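Long-range contacts in trichothecene 3-O-acetyltransferase (Gibberella zeae, PDB 2RKV), which transfers an acetyl group from acetyl-coenzyme A to the C3 hydroxyl of trichothecene mycotoxins such as T-2 and deoxynivalenol, as a member of the BAHD acyltransferase superfamily: residues K245-K250 / E325-T330; T261-S266 / R333-L338; E288-V293 / M312-S317. All blocks are in the same frame, centred on the assembly; numbering follows the deposited sequence.

Interaction 1 of 3, residues K245-K250 / E325-T330; sequences KDAATK and ESLGAT. With COA (coenzyme A), chain B.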
loop_
_atom_site.group_PDB
_atom_site.type_symbol
_atom_site.label_atom_id
_atom_site.label_comp_id
_atom_site.label_asym_id
_atom_site.label_seq_id
_atom_site.Cartn_x
_atom_site.Cartn_y
_atom_site.Cartn_z
ATOM N N LYS A 245 -15.078 -14.296 9.112
ATOM C CA LYS A 245 -15.470 -14.887 7.831
ATOM C C LYS A 245 -16.704 -15.782 7.992
ATOM O O LYS A 245 -17.601 -15.743 7.151
ATOM C CB LYS A 245 -14.329 -15.670 7.189
ATOM C CG LYS A 245 -14.650 -16.109 5.768
ATOM C CD LYS A 245 -13.544 -16.959 5.190
ATOM C CE LYS A 245 -13.859 -17.378 3.760
ATOM N NZ LYS A 245 -12.756 -18.189 3.194
ATOM N N ASP A 246 -16.741 -16.564 9.073
ATOM C CA ASP A 246 -17.910 -17.397 9.403
ATOM C C ASP A 246 -19.184 -16.539 9.502
ATOM O O ASP A 246 -20.222 -16.851 8.881
ATOM C CB ASP A 246 -17.643 -18.176 10.705
ATOM C CG ASP A 246 -18.843 -19.009 11.169
ATOM O OD1 ASP A 246 -19.368 -19.838 10.394
ATOM O OD2 ASP A 246 -19.249 -18.845 12.341
ATOM N N ALA A 247 -19.091 -15.438 10.252
ATOM C CA ALA A 247 -20.217 -14.514 10.470
ATOM C C ALA A 247 -20.753 -13.911 9.165
ATOM O O ALA A 247 -21.963 -13.820 8.962
ATOM C CB ALA A 247 -19.812 -13.419 11.440
ATOM N N ALA A 248 -19.833 -13.513 8.283
ATOM C CA ALA A 248 -20.171 -13.015 6.956
ATOM C C ALA A 248 -20.785 -14.090 6.060
ATOM O O ALA A 248 -21.794 -13.852 5.400
ATOM C CB ALA A 248 -18.934 -12.429 6.291
ATOM N N THR A 249 -20.169 -15.271 6.045
ATOM C CA THR A 249 -20.594 -16.375 5.174
ATOM C C THR A 249 -22.032 -16.802 5.487
ATOM O O THR A 249 -22.804 -17.130 4.585
ATOM C CB THR A 249 -19.602 -17.556 5.281
ATOM O OG1 THR A 249 -18.310 -17.116 4.834
ATOM C CG2 THR A 249 -20.043 -18.762 4.458
ATOM N N LYS A 250 -22.390 -16.757 6.770
ATOM C CA LYS A 250 -23.740 -17.108 7.208
ATOM C C LYS A 250 -24.805 -16.105 6.790
ATOM O O LYS A 250 -26.002 -16.410 6.867
ATOM C CB LYS A 250 -23.782 -17.242 8.721
ATOM C CG LYS A 250 -23.225 -18.529 9.246
ATOM C CD LYS A 250 -23.225 -18.458 10.759
ATOM C CE LYS A 250 -22.844 -19.769 11.376
ATOM N NZ LYS A 250 -22.505 -19.574 12.816
ATOM N N GLU A 325 -26.898 -3.269 8.908
ATOM C CA GLU A 325 -27.051 -4.498 8.130
ATOM C C GLU A 325 -26.103 -5.598 8.632
ATOM O O GLU A 325 -25.189 -5.317 9.416
ATOM C CB GLU A 325 -26.858 -4.218 6.640
ATOM C CG GLU A 325 -25.409 -3.929 6.243
ATOM C CD GLU A 325 -25.245 -3.599 4.768
ATOM O OE1 GLU A 325 -26.261 -3.469 4.045
ATOM O OE2 GLU A 325 -24.079 -3.463 4.331
ATOM N N SER A 326 -26.328 -6.843 8.199
ATOM C CA SER A 326 -25.480 -7.966 8.614
ATOM C C SER A 326 -24.055 -7.812 8.079
ATOM O O SER A 326 -23.822 -7.047 7.138
ATOM C CB SER A 326 -26.051 -9.294 8.114
ATOM O OG SER A 326 -25.983 -9.371 6.700
ATOM N N LEU A 327 -23.116 -8.547 8.673
ATOM C CA LEU A 327 -21.733 -8.533 8.177
ATOM C C LEU A 327 -21.666 -9.058 6.747
ATOM O O LEU A 327 -20.947 -8.511 5.904
ATOM C CB LEU A 327 -20.802 -9.347 9.079
ATOM C CG LEU A 327 -19.302 -9.195 8.765
ATOM C CD1 LEU A 327 -18.868 -7.729 8.842
ATOM C CD2 LEU A 327 -18.438 -10.081 9.669
ATOM N N GLY A 328 -22.420 -10.124 6.482
ATOM C CA GLY A 328 -22.507 -10.709 5.152
ATOM C C GLY A 328 -23.072 -9.773 4.102
ATOM O O GLY A 328 -22.622 -9.785 2.956
ATOM N N ALA A 329 -24.070 -8.967 4.481
ATOM C CA ALA A 329 -24.617 -7.959 3.575
ATOM C C ALA A 329 -23.514 -6.984 3.152
ATOM O O ALA A 329 -23.391 -6.660 1.977
ATOM C CB ALA A 329 -25.782 -7.206 4.225
ATOM N N THR A 330 -22.692 -6.562 4.116
ATOM C CA THR A 330 -21.628 -5.590 3.835
ATOM C C THR A 330 -20.513 -6.240 3.008
ATOM O O THR A 330 -20.015 -5.646 2.039
ATOM C CB THR A 330 -21.071 -4.977 5.123
ATOM O OG1 THR A 330 -22.159 -4.496 5.932
ATOM C CG2 THR A 330 -20.147 -3.823 4.785
HETATM N N1A COA B . -15.693 -21.147 -2.910
HETATM C C2A COA B . -15.418 -20.509 -1.718
HETATM N N3A COA B . -14.425 -19.552 -1.651
HETATM C C4A COA B . -13.723 -19.247 -2.775
HETATM C C5A COA B . -13.991 -19.878 -3.991
HETATM C C6A COA B . -14.991 -20.846 -4.061
HETATM N N6A COA B . -15.076 -21.639 -5.133
HETATM N N7A COA B . -13.147 -19.373 -4.926
HETATM C C8A COA B . -12.358 -18.444 -4.333
HETATM N N9A COA B . -12.706 -18.358 -3.005
HETATM C C1B COA B . -12.079 -17.516 -1.977
HETATM C C2B COA B . -10.713 -18.073 -1.632
HETATM O O2B COA B . -10.812 -19.154 -0.751
HETATM C C3B COA B . -10.064 -16.860 -1.011
HETATM O O3B COA B . -10.612 -16.646 0.254
HETATM P P3B COA B . -9.743 -16.845 1.571
HETATM O O7A COA B . -8.526 -15.951 1.466
HETATM O O8A COA B . -9.367 -18.304 1.609
HETATM O O9A COA B . -10.607 -16.488 2.749
HETATM C C4B COA B . -10.634 -15.725 -1.817
HETATM O O4B COA B . -11.825 -16.198 -2.433
HETATM C C5B COA B . -9.637 -15.240 -2.840
HETATM O O5B COA B . -10.256 -14.073 -3.278
HETATM P P1A COA B . -9.429 -12.939 -4.024
HETATM O O1A COA B . -8.459 -13.557 -5.029
HETATM O O2A COA B . -10.401 -11.957 -4.637
HETATM O O3A COA B . -8.455 -12.307 -2.926
HETATM P P2A COA B . -8.853 -11.666 -1.522
HETATM O O4A COA B . -7.955 -12.273 -0.469
HETATM O O5A COA B . -10.326 -11.722 -1.232
HETATM O O6A COA B . -8.451 -10.139 -1.729
HETATM C CBP COA B . -8.323 -8.079 -2.906
HETATM C CCP COA B . -9.209 -9.273 -2.555
HETATM C CDP COA B . -7.906 -7.364 -1.619
HETATM C CEP COA B . -9.126 -7.089 -3.747
HETATM C CAP COA B . -7.106 -8.625 -3.667
HETATM O OAP COA B . -7.501 -9.279 -4.857
HETATM C C9P COA B . -6.147 -7.544 -4.042
HETATM O O9P COA B . -6.318 -6.883 -5.263
HETATM N N8P COA B . -5.186 -7.295 -3.163
HETATM C C7P COA B . -4.207 -6.254 -3.349
HETATM C C6P COA B . -4.810 -4.893 -3.033
HETATM C C5P COA B . -3.708 -3.894 -3.219
HETATM O O5P COA B . -3.016 -3.921 -4.258
HETATM N N4P COA B . -3.534 -3.026 -2.230
#
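Ala248 and Gly328 mark the point where two helices of this BAHD-family acyltransferase come into close contact, the C-terminal part of helix 238-249 meeting the first turn of helix 327-335. Their CA atoms are 3.7 Å apart, a separation reached because Gly328 has no side chain on the surface that faces Ala248. Backbone therefore lies directly on backbone, and Gly328 CA approaches Ala248 O to 3.2 Å.

Apolar packing comes from one side chain. Leu327 has CG anti to its own N (chi1 -170°), which directs the branch to helix 238-249: CD2 rests against Ala247 CB at 4.0 Å, and CG lies beside Ala248 CB. Leu327 also touches Ala267 of helix 261-277.

No hydrogen bond joins the two segments directly; the polar atoms are served locally. Ser326, the N-cap of helix 327-335, accepts from Ala329 N through its OG at 3.0 Å. The hydroxyl of Thr251, just past the first segment, bonds to both Ala247 O and Gly328 N, linking the two helices. Thr330 OG1 donates to Glu325 OE2.

The hydrogen bond to the cofactor lies on the far side of helix 238-249. Lys245 points away from Gly328, and its fully extended chain carries NZ to O9A of the coenzyme A 3'-phosphate, 2.8 Å away.

Interaction 2 of 3, residues T261-S266 / R333-L338; sequences TDDALS and RLRSEL. With COA (coenzyme A), chain B.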
loop_
_atom_site.group_PDB
_atom_site.type_symbol
_atom_site.label_atom_id
_atom_site.label_comp_id
_atom_site.label_asym_id
_atom_site.label_seq_id
_atom_site.Cartn_x
_atom_site.Cartn_y
_atom_site.Cartn_z
ATOM N N THR A 261 -11.847 -13.959 3.456
ATOM C CA THR A 261 -11.366 -13.457 4.736
ATOM C C THR A 261 -11.152 -11.940 4.650
ATOM O O THR A 261 -11.611 -11.186 5.513
ATOM C CB THR A 261 -10.048 -14.180 5.135
ATOM O OG1 THR A 261 -10.299 -15.587 5.269
ATOM C CG2 THR A 261 -9.517 -13.659 6.454
ATOM N N ASP A 262 -10.463 -11.509 3.592
ATOM C CA ASP A 262 -10.188 -10.094 3.352
ATOM C C ASP A 262 -11.486 -9.278 3.222
ATOM O O ASP A 262 -11.612 -8.203 3.812
ATOM C CB ASP A 262 -9.312 -9.950 2.106
ATOM C CG ASP A 262 -8.638 -8.601 2.010
ATOM O OD1 ASP A 262 -9.358 -7.582 1.853
ATOM O OD2 ASP A 262 -7.380 -8.582 2.084
ATOM N N ASP A 263 -12.456 -9.802 2.471
ATOM C CA ASP A 263 -13.789 -9.182 2.373
ATOM C C ASP A 263 -14.420 -8.968 3.753
ATOM O O ASP A 263 -14.965 -7.897 4.056
ATOM C CB ASP A 263 -14.758 -10.090 1.614
ATOM C CG ASP A 263 -14.475 -10.186 0.122
ATOM O OD1 ASP A 263 -13.709 -9.366 -0.439
ATOM O OD2 ASP A 263 -15.031 -11.122 -0.487
ATOM N N ALA A 264 -14.363 -10.009 4.578
ATOM C CA ALA A 264 -15.020 -10.007 5.889
ATOM C C ALA A 264 -14.412 -8.950 6.816
ATOM O O ALA A 264 -15.133 -8.184 7.458
ATOM C CB ALA A 264 -14.964 -11.404 6.511
ATOM N N LEU A 265 -13.081 -8.891 6.869
ATOM C CA LEU A 265 -12.424 -7.878 7.695
ATOM C C LEU A 265 -12.691 -6.474 7.165
ATOM O O LEU A 265 -12.956 -5.548 7.931
ATOM C CB LEU A 265 -10.913 -8.127 7.803
ATOM C CG LEU A 265 -10.187 -7.130 8.724
ATOM C CD1 LEU A 265 -10.838 -7.020 10.113
ATOM C CD2 LEU A 265 -8.688 -7.428 8.843
ATOM N N SER A 266 -12.606 -6.309 5.847
ATOM C CA SER A 266 -12.906 -5.021 5.231
ATOM C C SER A 266 -14.332 -4.568 5.610
ATOM O O SER A 266 -14.538 -3.411 6.005
ATOM C CB SER A 266 -12.721 -5.088 3.714
ATOM O OG SER A 266 -11.376 -5.435 3.381
ATOM N N ARG A 333 -21.393 -6.523 -0.642
ATOM C CA ARG A 333 -21.154 -5.281 -1.396
ATOM C C ARG A 333 -19.751 -5.284 -1.984
ATOM O O ARG A 333 -19.555 -4.937 -3.143
ATOM C CB ARG A 333 -21.291 -4.042 -0.513
ATOM C CG ARG A 333 -22.683 -3.810 0.051
ATOM C CD ARG A 333 -22.670 -2.682 1.064
ATOM N NE ARG A 333 -23.984 -2.520 1.699
ATOM C CZ ARG A 333 -24.971 -1.764 1.211
ATOM N NH1 ARG A 333 -24.823 -1.091 0.077
ATOM N NH2 ARG A 333 -26.121 -1.688 1.867
ATOM N N LEU A 334 -18.775 -5.655 -1.158
ATOM C CA LEU A 334 -17.380 -5.619 -1.589
ATOM C C LEU A 334 -17.102 -6.653 -2.676
ATOM O O LEU A 334 -16.568 -6.323 -3.733
ATOM C CB LEU A 334 -16.435 -5.785 -0.398
ATOM C CG LEU A 334 -16.626 -4.756 0.728
ATOM C CD1 LEU A 334 -15.626 -4.989 1.851
ATOM C CD2 LEU A 334 -16.549 -3.314 0.221
ATOM N N ARG A 335 -17.486 -7.897 -2.417
ATOM C CA ARG A 335 -17.236 -8.994 -3.356
ATOM C C ARG A 335 -17.924 -8.778 -4.716
ATOM O O ARG A 335 -17.389 -9.182 -5.747
ATOM C CB ARG A 335 -17.626 -10.337 -2.705
ATOM C CG ARG A 335 -17.501 -11.594 -3.562
ATOM C CD ARG A 335 -16.109 -11.835 -4.127
ATOM N NE ARG A 335 -15.032 -11.648 -3.154
ATOM C CZ ARG A 335 -13.761 -11.974 -3.390
ATOM N NH1 ARG A 335 -12.829 -11.750 -2.470
ATOM N NH2 ARG A 335 -13.425 -12.517 -4.553
ATOM N N SER A 336 -19.070 -8.092 -4.715
ATOM C CA SER A 336 -19.862 -7.881 -5.943
ATOM C C SER A 336 -19.134 -7.077 -7.034
ATOM O O SER A 336 -19.533 -7.107 -8.198
ATOM C CB SER A 336 -21.208 -7.225 -5.616
ATOM O OG SER A 336 -21.054 -5.848 -5.317
ATOM N N GLU A 337 -18.079 -6.361 -6.643
ATOM C CA GLU A 337 -17.323 -5.498 -7.561
ATOM C C GLU A 337 -16.044 -6.142 -8.102
ATOM O O GLU A 337 -15.292 -5.502 -8.833
ATOM C CB GLU A 337 -16.983 -4.163 -6.882
ATOM C CG GLU A 337 -18.120 -3.157 -6.891
ATOM C CD GLU A 337 -18.531 -2.807 -8.314
ATOM O OE1 GLU A 337 -17.737 -2.169 -9.057
ATOM O OE2 GLU A 337 -19.637 -3.212 -8.697
ATOM N N LEU A 338 -15.790 -7.397 -7.733
ATOM C CA LEU A 338 -14.514 -8.036 -8.067
ATOM C C LEU A 338 -14.553 -8.957 -9.284
ATOM O O LEU A 338 -13.611 -9.720 -9.519
ATOM C CB LEU A 338 -13.959 -8.790 -6.856
ATOM C CG LEU A 338 -13.555 -7.915 -5.674
ATOM C CD1 LEU A 338 -13.127 -8.790 -4.506
ATOM C CD2 LEU A 338 -12.449 -6.906 -6.066
HETATM N N1A COA B . -15.693 -21.147 -2.910
HETATM C C2A COA B . -15.418 -20.509 -1.718
HETATM N N3A COA B . -14.425 -19.552 -1.651
HETATM C C4A COA B . -13.723 -19.247 -2.775
HETATM C C5A COA B . -13.991 -19.878 -3.991
HETATM C C6A COA B . -14.991 -20.846 -4.061
HETATM N N6A COA B . -15.076 -21.639 -5.133
HETATM N N7A COA B . -13.147 -19.373 -4.926
HETATM C C8A COA B . -12.358 -18.444 -4.333
HETATM N N9A COA B . -12.706 -18.358 -3.005
HETATM C C1B COA B . -12.079 -17.516 -1.977
HETATM C C2B COA B . -10.713 -18.073 -1.632
HETATM O O2B COA B . -10.812 -19.154 -0.751
HETATM C C3B COA B . -10.064 -16.860 -1.011
HETATM O O3B COA B . -10.612 -16.646 0.254
HETATM P P3B COA B . -9.743 -16.845 1.571
HETATM O O7A COA B . -8.526 -15.951 1.466
HETATM O O8A COA B . -9.367 -18.304 1.609
HETATM O O9A COA B . -10.607 -16.488 2.749
HETATM C C4B COA B . -10.634 -15.725 -1.817
HETATM O O4B COA B . -11.825 -16.198 -2.433
HETATM C C5B COA B . -9.637 -15.240 -2.840
HETATM O O5B COA B . -10.256 -14.073 -3.278
HETATM P P1A COA B . -9.429 -12.939 -4.024
HETATM O O1A COA B . -8.459 -13.557 -5.029
HETATM O O2A COA B . -10.401 -11.957 -4.637
HETATM O O3A COA B . -8.455 -12.307 -2.926
HETATM P P2A COA B . -8.853 -11.666 -1.522
HETATM O O4A COA B . -7.955 -12.273 -0.469
HETATM O O5A COA B . -10.326 -11.722 -1.232
HETATM O O6A COA B . -8.451 -10.139 -1.729
HETATM C CBP COA B . -8.323 -8.079 -2.906
HETATM C CCP COA B . -9.209 -9.273 -2.555
HETATM C CDP COA B . -7.906 -7.364 -1.619
HETATM C CEP COA B . -9.126 -7.089 -3.747
HETATM C CAP COA B . -7.106 -8.625 -3.667
HETATM O OAP COA B . -7.501 -9.279 -4.857
HETATM C C9P COA B . -6.147 -7.544 -4.042
HETATM O O9P COA B . -6.318 -6.883 -5.263
HETATM N N8P COA B . -5.186 -7.295 -3.163
HETATM C C7P COA B . -4.207 -6.254 -3.349
HETATM C C6P COA B . -4.810 -4.893 -3.033
HETATM C C5P COA B . -3.708 -3.894 -3.219
HETATM O O5P COA B . -3.016 -3.921 -4.258
HETATM N N4P COA B . -3.534 -3.026 -2.230
#
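Asp263, which is buried, and Arg335 form a salt bridge between helix 261-277 and the C-terminal part of helix 327-335. Arg335 NE donates at 2.7 Å to the syn lone pair of Asp263 OD2, which lies close to the guanidinium plane although the carboxylate is turned 61° from it. NH1 adds weaker bonds to both carboxylate oxygens. The arginine chain is bent at chi2 (57°) and chi3 (45°), folding its end back to Asp263 and the cofactor. Asp263 OD1 has a stronger partner in Arg291, so the carboxylate is shared by two arginines, which would probably favour its ionised form.

NH2, and NH1 a second time, turn to the pyrophosphate of coenzyme A. NH2 reaches O2A at 3.1 Å, while NH1 makes a long bond to O2A and a weak one to O5A. Leu338 CD1 sits over the centre of one guanidinium face, 3.4 Å above its plane.

At the start of helix 261-277, Thr261 holds the 3'-phosphate oxygen O9A twice, through N at 2.9 Å and OG1 at 2.7 Å. Ser266 OG donates to Asp262 O. Ser266 CB meets Leu334 CD1 in a tight 3.5 Å contact. The helix start and Arg335 thus contribute to the phosphate-binding part of the coenzyme A site in this BAHD-superfamily acetyltransferase, with Asp263 positioning the arginine from the second shell.

Interaction 3 of 3, residues E288-V293 / M312-S317; sequences EFCRAV and MTYHNS. With COA (coenzyme A), chain B.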
loop_
_atom_site.group_PDB
_atom_site.type_symbol
_atom_site.label_atom_id
_atom_site.label_comp_id
_atom_site.label_asym_id
_atom_site.label_seq_id
_atom_site.Cartn_x
_atom_site.Cartn_y
_atom_site.Cartn_z
ATOM N N GLU A 288 -18.837 6.152 1.501
ATOM C CA GLU A 288 -18.230 5.440 0.384
ATOM C C GLU A 288 -17.018 4.646 0.856
ATOM O O GLU A 288 -16.141 5.191 1.518
ATOM C CB GLU A 288 -17.821 6.406 -0.722
ATOM C CG GLU A 288 -17.352 5.705 -2.002
ATOM C CD GLU A 288 -16.946 6.683 -3.079
ATOM O OE1 GLU A 288 -16.096 7.555 -2.798
ATOM O OE2 GLU A 288 -17.461 6.575 -4.212
ATOM N N PHE A 289 -17.005 3.354 0.545
ATOM C CA PHE A 289 -15.819 2.515 0.766
ATOM C C PHE A 289 -15.036 2.491 -0.544
ATOM O O PHE A 289 -15.601 2.169 -1.600
ATOM C CB PHE A 289 -16.233 1.087 1.144
ATOM C CG PHE A 289 -15.125 0.254 1.746
ATOM C CD1 PHE A 289 -15.042 0.085 3.120
ATOM C CD2 PHE A 289 -14.172 -0.383 0.935
ATOM C CE1 PHE A 289 -14.034 -0.709 3.697
ATOM C CE2 PHE A 289 -13.147 -1.171 1.509
ATOM C CZ PHE A 289 -13.082 -1.328 2.883
ATOM N N CYS A 290 -13.744 2.835 -0.475
ATOM C CA CYS A 290 -12.870 2.785 -1.643
ATOM C C CYS A 290 -11.843 1.697 -1.358
ATOM O O CYS A 290 -11.063 1.824 -0.406
ATOM C CB CYS A 290 -12.148 4.124 -1.834
ATOM S SG CYS A 290 -13.243 5.583 -1.950
ATOM N N ARG A 291 -11.856 0.635 -2.160
ATOM C CA ARG A 291 -10.986 -0.528 -1.910
ATOM C C ARG A 291 -9.941 -0.694 -3.015
ATOM O O ARG A 291 -10.295 -0.802 -4.180
ATOM C CB ARG A 291 -11.830 -1.806 -1.815
ATOM C CG ARG A 291 -11.082 -3.008 -1.270
ATOM C CD ARG A 291 -11.856 -4.297 -1.544
ATOM N NE ARG A 291 -11.434 -5.419 -0.705
ATOM C CZ ARG A 291 -12.055 -6.600 -0.694
ATOM N NH1 ARG A 291 -13.110 -6.783 -1.484
ATOM N NH2 ARG A 291 -11.630 -7.582 0.094
ATOM N N ALA A 292 -8.658 -0.708 -2.642
ATOM C CA ALA A 292 -7.592 -0.931 -3.628
ATOM C C ALA A 292 -7.634 -2.371 -4.131
ATOM O O ALA A 292 -7.768 -3.319 -3.342
ATOM C CB ALA A 292 -6.224 -0.615 -3.037
ATOM N N VAL A 293 -7.514 -2.531 -5.445
ATOM C CA VAL A 293 -7.567 -3.848 -6.070
ATOM C C VAL A 293 -6.449 -3.948 -7.116
ATOM O O VAL A 293 -6.365 -3.119 -8.025
ATOM C CB VAL A 293 -8.950 -4.123 -6.732
ATOM C CG1 VAL A 293 -8.991 -5.525 -7.373
ATOM C CG2 VAL A 293 -10.068 -3.981 -5.701
ATOM N N MET A 312 -9.394 0.900 -7.946
ATOM C CA MET A 312 -10.219 0.824 -6.746
ATOM C C MET A 312 -11.578 0.250 -7.124
ATOM O O MET A 312 -11.988 0.347 -8.287
ATOM C CB MET A 312 -10.451 2.219 -6.150
ATOM C CG MET A 312 -9.207 3.081 -5.974
ATOM S SD MET A 312 -8.090 2.468 -4.706
ATOM C CE MET A 312 -9.051 2.767 -3.233
ATOM N N THR A 313 -12.269 -0.324 -6.148
ATOM C CA THR A 313 -13.706 -0.555 -6.279
ATOM C C THR A 313 -14.377 0.427 -5.312
ATOM O O THR A 313 -13.820 0.770 -4.261
ATOM C CB THR A 313 -14.136 -2.021 -6.013
ATOM O OG1 THR A 313 -13.764 -2.411 -4.688
ATOM C CG2 THR A 313 -13.512 -2.976 -7.039
ATOM N N TYR A 314 -15.566 0.894 -5.686
ATOM C CA TYR A 314 -16.282 1.912 -4.916
ATOM C C TYR A 314 -17.632 1.372 -4.502
ATOM O O TYR A 314 -18.315 0.717 -5.294
ATOM C CB TYR A 314 -16.459 3.201 -5.733
ATOM C CG TYR A 314 -15.130 3.756 -6.202
ATOM C CD1 TYR A 314 -14.639 3.453 -7.470
ATOM C CD2 TYR A 314 -14.343 4.542 -5.354
ATOM C CE1 TYR A 314 -13.392 3.923 -7.893
ATOM C CE2 TYR A 314 -13.103 5.023 -5.770
ATOM C CZ TYR A 314 -12.633 4.705 -7.029
ATOM O OH TYR A 314 -11.406 5.183 -7.440
ATOM N N HIS A 315 -18.004 1.664 -3.262
ATOM C CA HIS A 315 -19.211 1.108 -2.652
ATOM C C HIS A 315 -19.894 2.217 -1.873
ATOM O O HIS A 315 -19.352 2.721 -0.894
ATOM C CB HIS A 315 -18.843 -0.077 -1.755
ATOM C CG HIS A 315 -17.964 -1.082 -2.436
ATOM N ND1 HIS A 315 -16.594 -0.937 -2.525
ATOM C CD2 HIS A 315 -18.266 -2.222 -3.098
ATOM C CE1 HIS A 315 -16.090 -1.962 -3.194
ATOM N NE2 HIS A 315 -17.082 -2.751 -3.561
ATOM N N ASN A 316 -21.073 2.612 -2.344
ATOM C CA ASN A 316 -21.787 3.749 -1.774
ATOM C C ASN A 316 -23.049 3.315 -1.049
ATOM O O ASN A 316 -23.841 2.522 -1.568
ATOM C CB ASN A 316 -22.098 4.776 -2.860
ATOM C CG ASN A 316 -20.849 5.466 -3.365
ATOM O OD1 ASN A 316 -20.395 6.440 -2.780
ATOM N ND2 ASN A 316 -20.275 4.942 -4.441
ATOM N N SER A 317 -23.216 3.830 0.162
ATOM C CA SER A 317 -24.371 3.510 1.001
ATOM C C SER A 317 -24.572 4.667 1.976
ATOM O O SER A 317 -24.178 5.803 1.678
ATOM C CB SER A 317 -24.144 2.176 1.731
ATOM O OG SER A 317 -25.307 1.730 2.430
HETATM N N1A COA B . -15.693 -21.147 -2.910
HETATM C C2A COA B . -15.418 -20.509 -1.718
HETATM N N3A COA B . -14.425 -19.552 -1.651
HETATM C C4A COA B . -13.723 -19.247 -2.775
HETATM C C5A COA B . -13.991 -19.878 -3.991
HETATM C C6A COA B . -14.991 -20.846 -4.061
HETATM N N6A COA B . -15.076 -21.639 -5.133
HETATM N N7A COA B . -13.147 -19.373 -4.926
HETATM C C8A COA B . -12.358 -18.444 -4.333
HETATM N N9A COA B . -12.706 -18.358 -3.005
HETATM C C1B COA B . -12.079 -17.516 -1.977
HETATM C C2B COA B . -10.713 -18.073 -1.632
HETATM O O2B COA B . -10.812 -19.154 -0.751
HETATM C C3B COA B . -10.064 -16.860 -1.011
HETATM O O3B COA B . -10.612 -16.646 0.254
HETATM P P3B COA B . -9.743 -16.845 1.571
HETATM O O7A COA B . -8.526 -15.951 1.466
HETATM O O8A COA B . -9.367 -18.304 1.609
HETATM O O9A COA B . -10.607 -16.488 2.749
HETATM C C4B COA B . -10.634 -15.725 -1.817
HETATM O O4B COA B . -11.825 -16.198 -2.433
HETATM C C5B COA B . -9.637 -15.240 -2.840
HETATM O O5B COA B . -10.256 -14.073 -3.278
HETATM P P1A COA B . -9.429 -12.939 -4.024
HETATM O O1A COA B . -8.459 -13.557 -5.029
HETATM O O2A COA B . -10.401 -11.957 -4.637
HETATM O O3A COA B . -8.455 -12.307 -2.926
HETATM P P2A COA B . -8.853 -11.666 -1.522
HETATM O O4A COA B . -7.955 -12.273 -0.469
HETATM O O5A COA B . -10.326 -11.722 -1.232
HETATM O O6A COA B . -8.451 -10.139 -1.729
HETATM C CBP COA B . -8.323 -8.079 -2.906
HETATM C CCP COA B . -9.209 -9.273 -2.555
HETATM C CDP COA B . -7.906 -7.364 -1.619
HETATM C CEP COA B . -9.126 -7.089 -3.747
HETATM C CAP COA B . -7.106 -8.625 -3.667
HETATM O OAP COA B . -7.501 -9.279 -4.857
HETATM C C9P COA B . -6.147 -7.544 -4.042
HETATM O O9P COA B . -6.318 -6.883 -5.263
HETATM N N8P COA B . -5.186 -7.295 -3.163
HETATM C C7P COA B . -4.207 -6.254 -3.349
HETATM C C6P COA B . -4.810 -4.893 -3.033
HETATM C C5P COA B . -3.708 -3.894 -3.219
HETATM O O5P COA B . -3.016 -3.921 -4.258
HETATM N N4P COA B . -3.534 -3.026 -2.230
HETATM O O HOH W 1 -14.162 -5.102 -3.675
#
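The Tyr314 ring takes Cys290 SG at its edge, 3.7 Å from CD2, a sulfur-aromatic contact; its OH bonds to Leu365 O and Gln211. On the opposite surface of the sheet, the Phe289 ring has Arg291 CB at its edge, and His315 presents its own edge to Phe289 O through a weak ND1 bond. The Arg291 guanidinium has coenzyme A CEP above one face, offset toward the rim, and a water at its edge that also bonds to Thr313 OG1. Its NH2 forms a salt bridge with Asp262 as well as Asp263.

Glu288 and Asn316 run side by side, their flat groups turned 52° apart, and Asn316 ND2 donates to Glu288 OE2 at 3.3 Å on the anti side. In one of its two conformers Met312, bent at chi2 and chi3 (both -69°), curls its CE across to Cys290 CB at 3.7 Å.

Between the two faces the backbones pair antiparallel. Phe289 N bonds to His315 O at 2.8 Å, with His315 N returning to Phe289 O; Arg291 and Thr313 exchange a second such pair. This antiparallel pair, with 310-318 outermost in the mixed sheet, carries Ala292 and Met312 to the T-2 toxin and Arg291 to Val293 to coenzyme A, forming part of the acetyltransferase active site.

In the fold
Interactions 1 and 2 share helix 327-335, which packs on helix 238-249 near its start and on helix 261-277 along its length; their centres lie 10 Å apart, and Glu325 OE2 joins Arg333 NE in a salt bridge at 2.8 Å between them. Interaction 2 is equally close to interaction 3, centre to centre; Arg291 ties the two together, and Leu334 CA packs on His315 NE2 at 3.5 Å. Interactions 1 and 3 do not touch, their nearest atoms being about 6 Å apart. All three meet coenzyme A: 1 at the 3'-phosphate, 2 there and at the pyrophosphate, and 3 through Arg291 to Val293 along the pantetheine arm. The side chain of Met312 is about 3 Å from the bound T-2 toxin.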